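Side-chain contact in Rho GTPase-activating protein 15 (Homo sapiens, PDB 3BYI), which switches off Rho-type GTPases, Rac1 among them, by stimulating GTP hydrolysis and so returning them to the inactive GDP-bound state: residues E77-N80 with Q85-D88. Residues are numbered along the deposited sequence; the frame is centred on the assembly and turned at random.
Sequences EKLN and QWED
The pyrrole edge of the Trp86 indole is turned to the backbone of Asn80, and a water ties the two together. The water oxygen accepts hydrogen bonds from Trp86 NE1 (3.0 Å) and the Asn80 backbone N (2.8 Å), so the indole N-H is satisfied without a protein partner in 77-80. The water lies in the ring plane, at the edge. Along the same edge, near the ring plane, Asn80 O lies 3.2 Å from Trp86 CD1, a close approach to a polarised aromatic C-H. The Asn80 side chain is used locally: its OD1 accepts a hydrogen bond from the backbone N of Asp82.

Between the two segments, apolar contact comes down to one methyl. Leu79 CD1 lies 3.8 Å from Trp86 NE1 and 4.2 Å from Trp86 CE2, approaching the ring obliquely; CG stands anti to the backbone N (chi1 -175°), which carries the branch over to the indole. Within 85-88, Gln85 CG covers one face of the indole, 3.7 Å above its plane and displaced toward the ring margin. With an alanine at Trp86, the water would probably lose its indole donor and a gap would open beside Leu79 CD1.

Both segments belong to the loop between helices 63-74 and 89-102 of the RhoGAP domain, away from the predicted arginine finger, Arg58. Asp88 caps helix 89-102. Leu79 and Trp86 both pack on Leu69 of helix 63-74, Trp86 also touching Thr65 and Ile72, while Leu79 O and Trp86 O accept hydrogen bonds from Gln41 NE2 and Arg49 NH2 of helix 37-49.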
# COMPACT_ATOMS: atom_id res chain seq x y z
N GLU A 77 -20.02 5.24 1.55
CA GLU A 77 -20.84 5.53 0.39
C GLU A 77 -20.35 4.65 -0.75
O GLU A 77 -19.24 4.11 -0.70
CB GLU A 77 -20.77 7.03 0.01
CG GLU A 77 -21.09 8.00 1.17
N LYS A 78 -21.19 4.51 -1.77
CA LYS A 78 -20.80 3.81 -2.99
C LYS A 78 -19.74 4.65 -3.72
O LYS A 78 -19.88 5.85 -3.90
CB LYS A 78 -22.01 3.46 -3.87
CG LYS A 78 -22.91 4.57 -4.32
CD LYS A 78 -24.06 3.98 -5.14
CE LYS A 78 -24.67 4.99 -6.10
NZ LYS A 78 -26.05 5.40 -5.68
N LEU A 79 -18.62 4.02 -4.03
CA LEU A 79 -17.55 4.67 -4.75
C LEU A 79 -17.55 4.16 -6.19
O LEU A 79 -17.57 2.95 -6.43
CB LEU A 79 -16.20 4.44 -4.06
CG LEU A 79 -15.00 5.17 -4.65
CD1 LEU A 79 -15.24 6.69 -4.59
CD2 LEU A 79 -13.75 4.76 -3.90
N ASN A 80 -17.54 5.09 -7.15
CA ASN A 80 -17.32 4.78 -8.56
C ASN A 80 -16.13 5.59 -9.09
O ASN A 80 -16.24 6.79 -9.33
CB ASN A 80 -18.60 5.12 -9.39
CG ASN A 80 -18.47 4.76 -10.87
OD1 ASN A 80 -17.38 4.72 -11.41
ND2 ASN A 80 -19.59 4.52 -11.52
N GLN A 85 -15.13 13.22 -11.04
CA GLN A 85 -14.47 13.73 -9.85
C GLN A 85 -13.12 13.06 -9.61
O GLN A 85 -12.20 13.69 -9.09
CB GLN A 85 -15.36 13.54 -8.62
CG GLN A 85 -14.84 14.17 -7.34
CD GLN A 85 -15.85 14.06 -6.19
OE1 GLN A 85 -16.90 13.40 -6.31
NE2 GLN A 85 -15.53 14.70 -5.06
N TRP A 86 -12.99 11.79 -10.01
CA TRP A 86 -11.75 11.01 -9.81
C TRP A 86 -10.92 10.85 -11.09
O TRP A 86 -10.11 9.93 -11.20
CB TRP A 86 -12.08 9.64 -9.20
CG TRP A 86 -13.15 9.74 -8.18
CD1 TRP A 86 -14.41 9.19 -8.24
CD2 TRP A 86 -13.11 10.52 -6.99
NE1 TRP A 86 -15.13 9.55 -7.14
CE2 TRP A 86 -14.36 10.37 -6.36
CE3 TRP A 86 -12.14 11.34 -6.40
CZ2 TRP A 86 -14.65 11.01 -5.15
CZ3 TRP A 86 -12.44 11.97 -5.20
CH2 TRP A 86 -13.68 11.80 -4.60
N GLU A 87 -11.10 11.76 -12.05
CA GLU A 87 -10.47 11.64 -13.37
C GLU A 87 -8.95 11.72 -13.37
O GLU A 87 -8.30 11.15 -14.23
CB GLU A 87 -11.03 12.69 -14.34
CG GLU A 87 -10.69 14.14 -13.98
N ASP A 88 -8.38 12.41 -12.40
CA ASP A 88 -6.92 12.43 -12.23
C ASP A 88 -6.52 11.16 -11.47
O ASP A 88 -6.84 11.00 -10.31
CB ASP A 88 -6.54 13.74 -11.48
CG ASP A 88 -5.05 13.85 -11.19
OD1 ASP A 88 -4.27 13.02 -11.66
OD2 ASP A 88 -4.68 14.77 -10.45
O HOH W 1 -17.60 7.86 -6.99